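Local coordinates for kojibiose phosphorylase (Gut metagenome, PDB 6W0P), which is a phosphorylase of glycoside hydrolase family 65, with N-terminal, central catalytic and C-terminal domains, at residues Lys291-Leu303 with Ile314-His326. Numbering follows the deposited sequence.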
loop_
_atom_site.group_PDB
_atom_site.type_symbol
_atom_site.label_atom_id
_atom_site.label_comp_id
_atom_site.label_asym_id
_atom_site.label_seq_id
_atom_site.Cartn_x
_atom_site.Cartn_y
_atom_site.Cartn_z
ATOM N N LYS A 291 -35.283 -24.696 -25.817
ATOM C CA LYS A 291 -35.050 -26.145 -25.572
ATOM C C LYS A 291 -33.931 -26.287 -24.528
ATOM O O LYS A 291 -34.085 -27.093 -23.609
ATOM C CB LYS A 291 -34.713 -26.872 -26.876
ATOM C CG LYS A 291 -35.171 -28.322 -26.958
ATOM C CD LYS A 291 -34.342 -29.126 -27.938
ATOM C CE LYS A 291 -32.998 -29.555 -27.373
ATOM N NZ LYS A 291 -33.029 -30.968 -26.906
ATOM N N PHE A 292 -32.857 -25.496 -24.642
ATOM C CA PHE A 292 -31.747 -25.463 -23.653
ATOM C C PHE A 292 -32.248 -24.981 -22.284
ATOM O O PHE A 292 -31.926 -25.636 -21.291
ATOM C CB PHE A 292 -30.623 -24.558 -24.138
ATOM C CG PHE A 292 -29.522 -24.341 -23.136
ATOM C CD1 PHE A 292 -29.665 -23.408 -22.117
ATOM C CD2 PHE A 292 -28.333 -25.042 -23.237
ATOM C CE1 PHE A 292 -28.634 -23.184 -21.221
ATOM C CE2 PHE A 292 -27.304 -24.810 -22.338
ATOM C CZ PHE A 292 -27.454 -23.879 -21.338
ATOM N N PHE A 293 -33.002 -23.877 -22.206
ATOM C CA PHE A 293 -33.477 -23.343 -20.902
ATOM C C PHE A 293 -34.524 -24.279 -20.271
ATOM O O PHE A 293 -34.550 -24.358 -19.013
ATOM C CB PHE A 293 -33.988 -21.911 -21.048
ATOM C CG PHE A 293 -32.882 -20.893 -21.110
ATOM C CD1 PHE A 293 -32.182 -20.557 -19.963
ATOM C CD2 PHE A 293 -32.551 -20.280 -22.308
ATOM C CE1 PHE A 293 -31.172 -19.611 -20.007
ATOM C CE2 PHE A 293 -31.533 -19.353 -22.357
ATOM C CZ PHE A 293 -30.835 -19.034 -21.213
ATOM N N ASN A 294 -35.394 -24.913 -21.067
ATOM C CA ASN A 294 -36.441 -25.829 -20.548
ATOM C C ASN A 294 -35.756 -26.939 -19.739
ATOM O O ASN A 294 -36.211 -27.235 -18.646
ATOM C CB ASN A 294 -37.299 -26.468 -21.639
ATOM C CG ASN A 294 -38.287 -25.521 -22.287
ATOM O OD1 ASN A 294 -38.578 -24.439 -21.773
ATOM N ND2 ASN A 294 -38.798 -25.918 -23.441
ATOM N N HIS A 295 -34.686 -27.524 -20.281
ATOM C CA HIS A 295 -33.871 -28.569 -19.610
ATOM C C HIS A 295 -33.398 -28.040 -18.246
ATOM O O HIS A 295 -33.621 -28.749 -17.247
ATOM C CB HIS A 295 -32.735 -29.021 -20.536
ATOM C CG HIS A 295 -31.748 -29.918 -19.878
ATOM N ND1 HIS A 295 -31.938 -31.294 -19.793
ATOM C CD2 HIS A 295 -30.586 -29.645 -19.248
ATOM C CE1 HIS A 295 -30.905 -31.829 -19.169
ATOM N NE2 HIS A 295 -30.073 -30.836 -18.810
ATOM N N PHE A 296 -32.798 -26.838 -18.192
ATOM C CA PHE A 296 -32.220 -26.282 -16.940
ATOM C C PHE A 296 -33.351 -25.920 -15.973
ATOM O O PHE A 296 -33.104 -26.114 -14.768
ATOM C CB PHE A 296 -31.186 -25.178 -17.203
ATOM C CG PHE A 296 -29.851 -25.755 -17.634
ATOM C CD1 PHE A 296 -29.488 -25.807 -18.976
ATOM C CD2 PHE A 296 -29.000 -26.348 -16.705
ATOM C CE1 PHE A 296 -28.294 -26.393 -19.367
ATOM C CE2 PHE A 296 -27.814 -26.944 -17.099
ATOM C CZ PHE A 296 -27.464 -26.969 -18.429
ATOM N N TYR A 297 -34.538 -25.503 -16.449
ATOM C CA TYR A 297 -35.656 -25.139 -15.544
ATOM C C TYR A 297 -36.279 -26.437 -14.985
ATOM O O TYR A 297 -36.692 -26.420 -13.804
ATOM C CB TYR A 297 -36.639 -24.150 -16.187
ATOM C CG TYR A 297 -36.126 -22.725 -16.279
ATOM C CD1 TYR A 297 -36.008 -22.093 -17.506
ATOM C CD2 TYR A 297 -35.708 -22.006 -15.158
ATOM C CE1 TYR A 297 -35.525 -20.799 -17.615
ATOM C CE2 TYR A 297 -35.227 -20.708 -15.247
ATOM C CZ TYR A 297 -35.145 -20.099 -16.483
ATOM O OH TYR A 297 -34.676 -18.834 -16.622
ATOM N N GLN A 298 -36.288 -27.530 -15.763
ATOM C CA GLN A 298 -36.787 -28.862 -15.332
ATOM C C GLN A 298 -35.897 -29.388 -14.192
ATOM O O GLN A 298 -36.418 -30.148 -13.340
ATOM C CB GLN A 298 -36.790 -29.885 -16.474
ATOM C CG GLN A 298 -37.953 -29.741 -17.440
ATOM C CD GLN A 298 -39.304 -29.755 -16.762
ATOM O OE1 GLN A 298 -39.550 -30.543 -15.837
ATOM N NE2 GLN A 298 -40.200 -28.887 -17.228
ATOM N N LYS A 299 -34.618 -28.999 -14.193
ATOM C CA LYS A 299 -33.609 -29.475 -13.227
ATOM C C LYS A 299 -33.623 -28.590 -11.971
ATOM O O LYS A 299 -33.383 -29.145 -10.871
ATOM C CB LYS A 299 -32.246 -29.622 -13.913
ATOM C CG LYS A 299 -32.126 -30.895 -14.760
ATOM C CD LYS A 299 -30.727 -31.311 -15.122
ATOM C CE LYS A 299 -29.920 -30.176 -15.732
ATOM N NZ LYS A 299 -28.506 -30.553 -16.072
ATOM N N SER A 300 -33.918 -27.295 -12.081
ATOM C CA SER A 300 -33.556 -26.349 -11.002
ATOM C C SER A 300 -34.595 -25.253 -10.737
ATOM O O SER A 300 -34.352 -24.491 -9.760
ATOM C CB SER A 300 -32.192 -25.762 -11.275
ATOM O OG SER A 300 -31.240 -26.791 -11.537
ATOM N N ASP A 301 -35.695 -25.156 -11.502
ATOM C CA ASP A 301 -36.650 -24.017 -11.355
ATOM C C ASP A 301 -37.143 -23.973 -9.906
ATOM O O ASP A 301 -37.289 -25.037 -9.305
ATOM C CB ASP A 301 -37.841 -24.072 -12.314
ATOM C CG ASP A 301 -38.580 -22.752 -12.391
ATOM O OD1 ASP A 301 -37.912 -21.700 -12.430
ATOM O OD2 ASP A 301 -39.826 -22.781 -12.389
ATOM N N ILE A 302 -37.301 -22.773 -9.349
ATOM C CA ILE A 302 -37.893 -22.562 -8.003
ATOM C C ILE A 302 -39.217 -21.816 -8.161
ATOM O O ILE A 302 -39.222 -20.797 -8.857
ATOM C CB ILE A 302 -36.914 -21.806 -7.097
ATOM C CG1 ILE A 302 -35.661 -22.631 -6.837
ATOM C CG2 ILE A 302 -37.594 -21.365 -5.812
ATOM C CD1 ILE A 302 -34.740 -21.956 -5.893
ATOM N N LEU A 303 -40.290 -22.330 -7.561
ATOM C CA LEU A 303 -41.610 -21.668 -7.563
ATOM C C LEU A 303 -41.762 -20.947 -6.233
ATOM O O LEU A 303 -41.417 -21.534 -5.206
ATOM C CB LEU A 303 -42.737 -22.685 -7.729
ATOM C CG LEU A 303 -42.788 -23.469 -9.035
ATOM C CD1 LEU A 303 -44.002 -24.396 -9.038
ATOM C CD2 LEU A 303 -42.875 -22.530 -10.207
ATOM N N ILE A 314 -36.074 -14.770 -8.068
ATOM C CA ILE A 314 -35.374 -16.084 -8.027
ATOM C C ILE A 314 -35.179 -16.615 -9.459
ATOM O O ILE A 314 -34.124 -17.221 -9.735
ATOM C CB ILE A 314 -36.071 -17.120 -7.130
ATOM C CG1 ILE A 314 -35.144 -18.306 -6.896
ATOM C CG2 ILE A 314 -37.418 -17.574 -7.679
ATOM C CD1 ILE A 314 -33.775 -17.918 -6.412
ATOM N N ARG A 315 -36.158 -16.442 -10.337
ATOM C CA ARG A 315 -36.050 -17.010 -11.700
ATOM C C ARG A 315 -35.026 -16.179 -12.479
ATOM O O ARG A 315 -34.221 -16.759 -13.224
ATOM C CB ARG A 315 -37.430 -17.118 -12.349
ATOM C CG ARG A 315 -37.402 -18.083 -13.521
ATOM C CD ARG A 315 -38.777 -18.324 -14.077
ATOM N NE ARG A 315 -39.468 -19.366 -13.349
ATOM C CZ ARG A 315 -40.658 -19.261 -12.771
ATOM N NH1 ARG A 315 -41.325 -18.109 -12.773
ATOM N NH2 ARG A 315 -41.162 -20.328 -12.172
ATOM N N TYR A 316 -34.972 -14.874 -12.217
ATOM C CA TYR A 316 -33.921 -14.024 -12.812
ATOM C C TYR A 316 -32.557 -14.569 -12.369
ATOM O O TYR A 316 -31.652 -14.721 -13.235
ATOM C CB TYR A 316 -34.133 -12.543 -12.463
ATOM C CG TYR A 316 -33.029 -11.668 -12.986
ATOM C CD1 TYR A 316 -32.955 -11.327 -14.327
ATOM C CD2 TYR A 316 -32.014 -11.244 -12.155
ATOM C CE1 TYR A 316 -31.914 -10.557 -14.817
ATOM C CE2 TYR A 316 -30.982 -10.452 -12.621
ATOM C CZ TYR A 316 -30.922 -10.118 -13.961
ATOM O OH TYR A 316 -29.874 -9.374 -14.407
ATOM N N CYS A 317 -32.383 -14.797 -11.056
ATOM C CA CYS A 317 -31.113 -15.305 -10.454
ATOM C C CYS A 317 -30.726 -16.652 -11.086
ATOM O O CYS A 317 -29.574 -16.796 -11.518
ATOM C CB CYS A 317 -31.218 -15.454 -8.936
ATOM S SG CYS A 317 -31.341 -13.871 -8.062
ATOM N N LEU A 318 -31.650 -17.604 -11.181
ATOM C CA LEU A 318 -31.372 -18.905 -11.836
ATOM C C LEU A 318 -30.944 -18.655 -13.302
ATOM O O LEU A 318 -29.980 -19.307 -13.769
ATOM C CB LEU A 318 -32.582 -19.837 -11.737
ATOM C CG LEU A 318 -33.013 -20.179 -10.310
ATOM C CD1 LEU A 318 -34.047 -21.290 -10.298
ATOM C CD2 LEU A 318 -31.825 -20.565 -9.439
ATOM N N PHE A 319 -31.616 -17.736 -13.988
ATOM C CA PHE A 319 -31.320 -17.412 -15.404
ATOM C C PHE A 319 -29.856 -16.993 -15.542
ATOM O O PHE A 319 -29.162 -17.531 -16.429
ATOM C CB PHE A 319 -32.301 -16.367 -15.932
ATOM C CG PHE A 319 -31.993 -15.927 -17.340
ATOM C CD1 PHE A 319 -32.439 -16.670 -18.415
ATOM C CD2 PHE A 319 -31.223 -14.806 -17.572
ATOM C CE1 PHE A 319 -32.133 -16.284 -19.707
ATOM C CE2 PHE A 319 -30.938 -14.408 -18.866
ATOM C CZ PHE A 319 -31.382 -15.151 -19.929
ATOM N N GLN A 320 -29.397 -16.063 -14.701
ATOM C CA GLN A 320 -28.000 -15.541 -14.728
ATOM C C GLN A 320 -26.978 -16.622 -14.326
ATOM O O GLN A 320 -25.819 -16.569 -14.812
ATOM C CB GLN A 320 -27.874 -14.306 -13.831
ATOM C CG GLN A 320 -28.614 -13.087 -14.368
ATOM C CD GLN A 320 -28.124 -12.655 -15.737
ATOM O OE1 GLN A 320 -27.078 -13.093 -16.233
ATOM N NE2 GLN A 320 -28.892 -11.784 -16.368
ATOM N N MET A 321 -27.344 -17.534 -13.430
ATOM C CA MET A 321 -26.443 -18.635 -13.010
ATOM C C MET A 321 -26.219 -19.543 -14.220
ATOM O O MET A 321 -25.095 -19.954 -14.421
ATOM C CB MET A 321 -26.997 -19.473 -11.848
ATOM C CG MET A 321 -27.050 -18.744 -10.501
ATOM S SD MET A 321 -25.417 -18.319 -9.883
ATOM C CE MET A 321 -24.941 -19.907 -9.201
ATOM N N ILE A 322 -27.265 -19.831 -14.977
ATOM C CA ILE A 322 -27.223 -20.742 -16.156
ATOM C C ILE A 322 -26.425 -20.030 -17.266
ATOM O O ILE A 322 -25.671 -20.707 -18.012
ATOM C CB ILE A 322 -28.662 -21.163 -16.580
ATOM C CG1 ILE A 322 -29.360 -21.975 -15.473
ATOM C CG2 ILE A 322 -28.594 -21.952 -17.868
ATOM C CD1 ILE A 322 -30.918 -22.105 -15.537
ATOM N N GLN A 323 -26.563 -18.710 -17.373
ATOM C CA GLN A 323 -25.831 -17.865 -18.365
ATOM C C GLN A 323 -24.343 -17.796 -18.014
ATOM O O GLN A 323 -23.504 -17.847 -18.945
ATOM C CB GLN A 323 -26.413 -16.452 -18.435
ATOM C CG GLN A 323 -27.718 -16.371 -19.225
ATOM C CD GLN A 323 -27.965 -15.016 -19.838
ATOM O OE1 GLN A 323 -28.332 -14.926 -20.998
ATOM N NE2 GLN A 323 -27.761 -13.964 -19.068
ATOM N N ALA A 324 -24.025 -17.723 -16.726
ATOM C CA ALA A 324 -22.634 -17.572 -16.248
ATOM C C ALA A 324 -21.796 -18.824 -16.549
ATOM O O ALA A 324 -20.602 -18.662 -16.843
ATOM C CB ALA A 324 -22.639 -17.255 -14.775
ATOM N N TYR A 325 -22.362 -20.029 -16.422
ATOM C CA TYR A 325 -21.597 -21.301 -16.539
ATOM C C TYR A 325 -22.517 -22.481 -16.861
ATOM O O TYR A 325 -23.553 -22.630 -16.213
ATOM C CB TYR A 325 -20.881 -21.591 -15.222
ATOM C CG TYR A 325 -19.545 -22.263 -15.383
ATOM C CD1 TYR A 325 -18.461 -21.544 -15.825
ATOM C CD2 TYR A 325 -19.365 -23.608 -15.119
ATOM C CE1 TYR A 325 -17.231 -22.139 -16.006
ATOM C CE2 TYR A 325 -18.131 -24.225 -15.297
ATOM C CZ TYR A 325 -17.049 -23.482 -15.731
ATOM O OH TYR A 325 -15.804 -24.037 -15.871
ATOM N N HIS A 326 -22.145 -23.330 -17.815
ATOM C CA HIS A 326 -22.908 -24.586 -18.054
ATOM C C HIS A 326 -21.980 -25.746 -18.430
ATOM O O HIS A 326 -22.500 -26.747 -18.922
ATOM C CB HIS A 326 -24.019 -24.344 -19.084
ATOM C CG HIS A 326 -23.530 -24.060 -20.471
ATOM N ND1 HIS A 326 -23.172 -22.801 -20.885
ATOM C CD2 HIS A 326 -23.367 -24.872 -21.543
ATOM C CE1 HIS A 326 -22.797 -22.853 -22.155
ATOM N NE2 HIS A 326 -22.905 -24.110 -22.587
#
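F292 meets I322 where two successive helices, 282-300 and 308-324, pack together; segment 314-326 belongs largely to the catalytic region, which in this family is an (alpha/alpha)6 barrel. The segment axes approach to 11.2 Å at 118°, a separation that bulky aromatic side chains can span. F292 makes a T-shaped pair with H326, its edge meeting the imidazole face with the planes at 87°, while F292 CE1 touches I322 CG2 at 3.6 Å. F293 lies nearly parallel to F319, but the rings are slid so far apart that they barely overlap; F293 CZ reaches F319 CE1 at 3.4 Å. Beside them F296 lays its CB against I322 CD1 at 3.5 Å. Branching at CB lets I322 serve all three phenylalanines: CG2 lies close to all three rings, at the edge of F292, and CD1 rests on F296 CB. Y297 packs its ring obliquely on the aliphatic CG of R315, and its OH, hydrogen-bonded to L119 O, lies at the edge of the F319 ring. Further on, a methyl of L318, CD1, packs against S300 O, the backbone N of I302 and I302 CG1. D301, in the loop, turns its carboxylate away from its own backbone N and presents both oxygens to R315, whose third nitrogen, NH1, bonds P13 O. The grip of this salt bridge is side-on: R315 NE gives to D301 OD1 at 3.0 Å, slightly tilted, and R315 NH2 meets the syn lone pair of D301 OD2 at 2.8 Å, almost straight at 171°. I302 then crosses I314 at about a right angle, I302 CD1 to I314 CG1 3.8 Å, and also touches W673 of helix 666-680. Last, L303 CD2 comes to the edge of the guanidinium, 3.4 Å from R315 NH2.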